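Local coordinates for piwi domain-containing protein (Vanderwaltozyma polyspora, PDB 5THE) that probably binds a guide RNA as a budding-yeast Argonaute, of which this chain is the C-terminal lobe with the RNase H-like Piwi domain, at residues L240-N254 with G289-D301. Residues are numbered along the deposited sequence; the frame is centred on the assembly and turned at random.
Sequences LKLLGSNHSLSIENN and GSYDDKFTQFPGD
The side-chain amide of Gln-297 binds the last turn of helix 228-241 and the turn that follows it with two hydrogen bonds. Its NE2 donates to Leu-240 O at 3.0 Å, in the carbonyl plane and on a lone pair. Gln-297 NE2 also donates to Gly-244 O at 2.9 Å, and that oxygen lies almost in the plane of the Gln-297 amide. A bend at chi2 (-79°) turns the amide toward these carbonyls. Water 1 donates to both Gln-297 OE1 and Leu-240 O, which ties the other end of the amide to the same carbonyl. A leucine here would probably leave Gly-244 O without this donor and lose the water bridge. The helix closes in a Schellman motif with Leu-243 as C-prime residue, and Leu-243 N also donates to Leu-240 O. The loop between strands 282-289 and 300-305 of the Piwi domain meets this C-terminal helix end. Lys-241, in the same last helical turn, packs on a phosphate of the bound RNA. Three residues before Gln-297, water 2 donates to Asn-254 OD1 (2.7 Å) and Lys-294 O (2.6 Å). Water 4 accepts from Asn-254 ND2 and Lys-294 NZ. The Thr-296 methyl abuts Ser-245, though the exact fit there is doubtful. Leu-240 CD2 lies 3.8 Å from Thr-296 O, and Ile-251 CG1 lies 3.6 Å from Lys-294 NZ.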
loop_
_atom_site.group_PDB
_atom_site.type_symbol
_atom_site.label_atom_id
_atom_site.label_comp_id
_atom_site.label_asym_id
_atom_site.label_seq_id
_atom_site.Cartn_x
_atom_site.Cartn_y
_atom_site.Cartn_z
ATOM N N LEU A 240 -5.452 -10.755 0.011
ATOM C CA LEU A 240 -4.414 -10.179 0.868
ATOM C C LEU A 240 -4.827 -10.214 2.336
ATOM O O LEU A 240 -4.032 -10.605 3.203
ATOM C CB LEU A 240 -4.089 -8.748 0.434
ATOM C CG LEU A 240 -3.403 -8.628 -0.940
ATOM C CD1 LEU A 240 -3.281 -7.166 -1.364
ATOM C CD2 LEU A 240 -2.017 -9.322 -0.936
ATOM N N LYS A 241 -6.067 -9.789 2.635
ATOM C CA LYS A 241 -6.559 -9.816 4.009
ATOM C C LYS A 241 -6.569 -11.229 4.565
ATOM O O LYS A 241 -6.335 -11.427 5.760
ATOM C CB LYS A 241 -7.958 -9.197 4.079
ATOM C CG LYS A 241 -7.906 -7.676 4.013
ATOM C CD LYS A 241 -9.247 -7.092 3.666
ATOM C CE LYS A 241 -9.260 -5.578 3.837
ATOM N NZ LYS A 241 -10.596 -5.012 3.426
ATOM N N LEU A 242 -6.787 -12.222 3.702
ATOM C CA LEU A 242 -6.670 -13.628 4.054
ATOM C C LEU A 242 -5.228 -14.145 3.995
ATOM O O LEU A 242 -5.032 -15.360 3.888
ATOM C CB LEU A 242 -7.571 -14.452 3.139
ATOM C CG LEU A 242 -9.052 -14.190 3.421
ATOM C CD1 LEU A 242 -9.927 -14.513 2.204
ATOM C CD2 LEU A 242 -9.453 -15.026 4.626
ATOM N N LEU A 243 -4.237 -13.256 4.061
ATOM C CA LEU A 243 -2.815 -13.600 4.127
ATOM C C LEU A 243 -2.308 -14.204 2.831
ATOM O O LEU A 243 -1.259 -14.849 2.813
ATOM C CB LEU A 243 -2.505 -14.547 5.298
ATOM C CG LEU A 243 -3.016 -14.067 6.659
ATOM C CD1 LEU A 243 -2.571 -15.002 7.798
ATOM C CD2 LEU A 243 -2.557 -12.651 6.918
ATOM N N GLY A 244 -3.027 -14.003 1.735
ATOM C CA GLY A 244 -2.608 -14.544 0.467
ATOM C C GLY A 244 -1.575 -13.686 -0.239
ATOM O O GLY A 244 -1.140 -12.634 0.226
ATOM N N SER A 245 -1.158 -14.185 -1.391
ATOM C CA SER A 245 -0.290 -13.466 -2.307
ATOM C C SER A 245 -0.996 -13.474 -3.645
ATOM O O SER A 245 -1.458 -14.528 -4.089
ATOM C CB SER A 245 1.098 -14.124 -2.439
ATOM O OG SER A 245 1.719 -14.222 -1.180
ATOM N N ASN A 246 -1.106 -12.309 -4.270
ATOM C CA ASN A 246 -1.700 -12.266 -5.601
ATOM C C ASN A 246 -0.620 -12.439 -6.658
ATOM O O ASN A 246 -0.391 -13.552 -7.145
ATOM C CB ASN A 246 -2.477 -10.968 -5.771
ATOM C CG ASN A 246 -3.599 -10.867 -4.771
ATOM O OD1 ASN A 246 -4.131 -11.889 -4.358
ATOM N ND2 ASN A 246 -3.947 -9.647 -4.353
ATOM N N HIS A 247 0.057 -11.357 -7.009
ATOM C CA HIS A 247 1.256 -11.433 -7.818
ATOM C C HIS A 247 2.440 -10.992 -6.980
ATOM O O HIS A 247 2.292 -10.396 -5.912
ATOM C CB HIS A 247 1.140 -10.553 -9.070
ATOM C CG HIS A 247 1.002 -9.092 -8.762
ATOM N ND1 HIS A 247 -0.198 -8.514 -8.390
ATOM C CD2 HIS A 247 1.919 -8.094 -8.759
ATOM C CE1 HIS A 247 -0.018 -7.220 -8.195
ATOM N NE2 HIS A 247 1.258 -6.938 -8.406
ATOM N N SER A 248 3.628 -11.299 -7.482
ATOM C CA SER A 248 4.865 -10.852 -6.879
ATOM C C SER A 248 5.830 -10.583 -8.015
ATOM O O SER A 248 5.458 -10.618 -9.193
ATOM C CB SER A 248 5.416 -11.889 -5.889
ATOM O OG SER A 248 6.068 -12.968 -6.566
ATOM N N LEU A 249 7.079 -10.324 -7.660
ATOM C CA LEU A 249 8.154 -10.327 -8.639
ATOM C C LEU A 249 8.774 -11.718 -8.699
ATOM O O LEU A 249 8.617 -12.537 -7.787
ATOM C CB LEU A 249 9.216 -9.288 -8.276
ATOM C CG LEU A 249 8.688 -7.872 -8.083
ATOM C CD1 LEU A 249 9.859 -6.913 -7.908
ATOM C CD2 LEU A 249 7.816 -7.484 -9.276
ATOM N N SER A 250 9.490 -11.981 -9.779
ATOM C CA SER A 250 10.174 -13.262 -9.898
ATOM C C SER A 250 11.235 -13.403 -8.815
ATOM O O SER A 250 11.686 -12.426 -8.212
ATOM C CB SER A 250 10.837 -13.403 -11.267
ATOM O OG SER A 250 11.961 -12.536 -11.349
ATOM N N ILE A 251 11.630 -14.657 -8.584
ATOM C CA ILE A 251 12.724 -14.969 -7.666
ATOM C C ILE A 251 13.989 -14.210 -8.054
ATOM O O ILE A 251 14.683 -13.649 -7.198
ATOM C CB ILE A 251 12.965 -16.489 -7.637
ATOM C CG1 ILE A 251 11.875 -17.166 -6.799
ATOM C CG2 ILE A 251 14.400 -16.818 -7.152
ATOM C CD1 ILE A 251 12.022 -18.669 -6.678
ATOM N N GLU A 252 14.322 -14.205 -9.347
ATOM C CA GLU A 252 15.500 -13.477 -9.808
ATOM C C GLU A 252 15.435 -12.009 -9.393
ATOM O O GLU A 252 16.405 -11.460 -8.860
ATOM C CB GLU A 252 15.626 -13.615 -11.328
ATOM C CG GLU A 252 16.946 -13.170 -11.925
ATOM C CD GLU A 252 18.164 -13.786 -11.240
ATOM O OE1 GLU A 252 19.203 -13.099 -11.160
ATOM O OE2 GLU A 252 18.097 -14.946 -10.777
ATOM N N ASN A 253 14.282 -11.366 -9.605
ATOM C CA ASN A 253 14.128 -9.963 -9.231
ATOM C C ASN A 253 14.195 -9.768 -7.716
ATOM O O ASN A 253 14.760 -8.776 -7.238
ATOM C CB ASN A 253 12.803 -9.419 -9.774
ATOM C CG ASN A 253 12.803 -9.259 -11.283
ATOM O OD1 ASN A 253 12.032 -9.906 -11.980
ATOM N ND2 ASN A 253 13.655 -8.372 -11.789
ATOM N N ASN A 254 13.641 -10.699 -6.940
ATOM C CA ASN A 254 13.646 -10.513 -5.490
ATOM C C ASN A 254 15.048 -10.575 -4.894
ATOM O O ASN A 254 15.256 -10.065 -3.784
ATOM C CB ASN A 254 12.742 -11.548 -4.817
ATOM C CG ASN A 254 11.272 -11.279 -5.051
ATOM O OD1 ASN A 254 10.851 -10.124 -5.182
ATOM N ND2 ASN A 254 10.476 -12.344 -5.098
ATOM N N GLY A 289 5.584 -2.732 7.143
ATOM C CA GLY A 289 6.820 -3.444 6.894
ATOM C C GLY A 289 6.627 -4.803 6.257
ATOM O O GLY A 289 5.642 -5.495 6.525
ATOM N N SER A 290 7.570 -5.184 5.395
ATOM C CA SER A 290 7.578 -6.512 4.811
ATOM C C SER A 290 8.037 -7.531 5.846
ATOM O O SER A 290 8.553 -7.179 6.910
ATOM C CB SER A 290 8.500 -6.546 3.601
ATOM O OG SER A 290 9.837 -6.304 4.013
ATOM N N TYR A 291 7.872 -8.816 5.523
ATOM C CA TYR A 291 8.392 -9.832 6.422
ATOM C C TYR A 291 9.020 -11.044 5.756
ATOM O O TYR A 291 9.448 -11.943 6.482
ATOM C CB TYR A 291 7.303 -10.311 7.402
ATOM C CG TYR A 291 6.052 -10.931 6.805
ATOM C CD1 TYR A 291 6.109 -12.069 6.000
ATOM C CD2 TYR A 291 4.807 -10.416 7.106
ATOM C CE1 TYR A 291 4.956 -12.645 5.499
ATOM C CE2 TYR A 291 3.656 -10.994 6.618
ATOM C CZ TYR A 291 3.737 -12.101 5.817
ATOM O OH TYR A 291 2.579 -12.648 5.328
ATOM N N ASP A 292 9.103 -11.116 4.427
ATOM C CA ASP A 292 9.851 -12.210 3.823
ATOM C C ASP A 292 10.410 -11.753 2.479
ATOM O O ASP A 292 10.395 -10.561 2.147
ATOM C CB ASP A 292 9.000 -13.484 3.719
ATOM C CG ASP A 292 7.796 -13.343 2.801
ATOM O OD1 ASP A 292 7.718 -12.398 1.991
ATOM O OD2 ASP A 292 6.906 -14.218 2.896
ATOM N N ASP A 293 10.897 -12.711 1.699
ATOM C CA ASP A 293 11.532 -12.409 0.427
ATOM C C ASP A 293 10.536 -12.307 -0.724
ATOM O O ASP A 293 10.953 -12.174 -1.872
ATOM C CB ASP A 293 12.625 -13.449 0.124
ATOM C CG ASP A 293 12.084 -14.867 -0.059
ATOM O OD1 ASP A 293 10.879 -15.113 0.145
ATOM O OD2 ASP A 293 12.894 -15.750 -0.402
ATOM N N LYS A 294 9.234 -12.348 -0.446
ATOM C CA LYS A 294 8.236 -12.142 -1.492
ATOM C C LYS A 294 7.661 -10.729 -1.511
ATOM O O LYS A 294 7.202 -10.279 -2.565
ATOM C CB LYS A 294 7.095 -13.159 -1.342
ATOM C CG LYS A 294 7.553 -14.607 -1.389
ATOM C CD LYS A 294 8.429 -14.850 -2.628
ATOM C CE LYS A 294 8.949 -16.287 -2.695
ATOM N NZ LYS A 294 9.781 -16.479 -3.928
ATOM N N PHE A 295 7.656 -10.029 -0.367
ATOM C CA PHE A 295 7.256 -8.616 -0.282
ATOM C C PHE A 295 5.805 -8.406 -0.701
ATOM O O PHE A 295 5.415 -7.354 -1.214
ATOM C CB PHE A 295 8.206 -7.736 -1.085
ATOM C CG PHE A 295 9.628 -7.928 -0.682
ATOM C CD1 PHE A 295 10.133 -7.272 0.437
ATOM C CD2 PHE A 295 10.436 -8.824 -1.373
ATOM C CE1 PHE A 295 11.445 -7.469 0.832
ATOM C CE2 PHE A 295 11.763 -9.054 -0.979
ATOM C CZ PHE A 295 12.274 -8.382 0.116
ATOM N N THR A 296 5.009 -9.408 -0.428
ATOM C CA THR A 296 3.608 -9.471 -0.792
ATOM C C THR A 296 2.699 -8.978 0.323
ATOM O O THR A 296 1.544 -8.598 0.069
ATOM C CB THR A 296 3.330 -10.933 -1.151
ATOM O OG1 THR A 296 3.493 -11.114 -2.573
ATOM C CG2 THR A 296 2.011 -11.362 -0.680
ATOM N N GLN A 297 3.207 -8.960 1.550
ATOM C CA GLN A 297 2.432 -8.638 2.742
ATOM C C GLN A 297 3.154 -7.550 3.522
ATOM O O GLN A 297 4.339 -7.700 3.848
ATOM C CB GLN A 297 2.252 -9.882 3.598
ATOM C CG GLN A 297 1.248 -10.865 3.026
ATOM C CD GLN A 297 -0.182 -10.420 3.302
ATOM O OE1 GLN A 297 -0.429 -9.670 4.255
ATOM N NE2 GLN A 297 -1.128 -10.874 2.470
ATOM N N PHE A 298 2.444 -6.460 3.808
ATOM C CA PHE A 298 2.987 -5.320 4.547
ATOM C C PHE A 298 2.056 -4.941 5.696
ATOM O O PHE A 298 1.390 -3.900 5.648
ATOM C CB PHE A 298 3.192 -4.108 3.635
ATOM C CG PHE A 298 4.451 -4.158 2.825
ATOM C CD1 PHE A 298 4.524 -4.939 1.676
ATOM C CD2 PHE A 298 5.564 -3.407 3.195
ATOM C CE1 PHE A 298 5.679 -4.983 0.923
ATOM C CE2 PHE A 298 6.735 -3.447 2.430
ATOM C CZ PHE A 298 6.793 -4.241 1.305
ATOM N N PRO A 299 1.992 -5.750 6.751
ATOM C CA PRO A 299 1.261 -5.309 7.945
ATOM C C PRO A 299 1.967 -4.105 8.540
ATOM O O PRO A 299 3.146 -3.857 8.283
ATOM C CB PRO A 299 1.300 -6.514 8.890
ATOM C CG PRO A 299 2.453 -7.356 8.425
ATOM C CD PRO A 299 2.665 -7.049 6.936
ATOM N N GLY A 300 1.218 -3.336 9.328
ATOM C CA GLY A 300 1.737 -2.085 9.842
ATOM C C GLY A 300 1.072 -1.681 11.134
ATOM O O GLY A 300 0.138 -2.320 11.619
ATOM N N ASP A 301 1.595 -0.607 11.699
ATOM C CA ASP A 301 1.016 0.021 12.867
ATOM C C ASP A 301 0.828 1.500 12.583
ATOM O O ASP A 301 1.486 2.067 11.713
ATOM C CB ASP A 301 1.894 -0.184 14.102
ATOM C CG ASP A 301 1.788 -1.583 14.649
ATOM O OD1 ASP A 301 0.654 -2.008 14.962
ATOM O OD2 ASP A 301 2.831 -2.262 14.746
HETATM O O HOH W 1 -2.821 -9.413 5.417
HETATM O O HOH W 2 8.204 -9.960 -4.984
HETATM O O HOH W 3 8.995 -15.316 -6.357
HETATM O O HOH W 4 12.056 -14.693 -3.725
#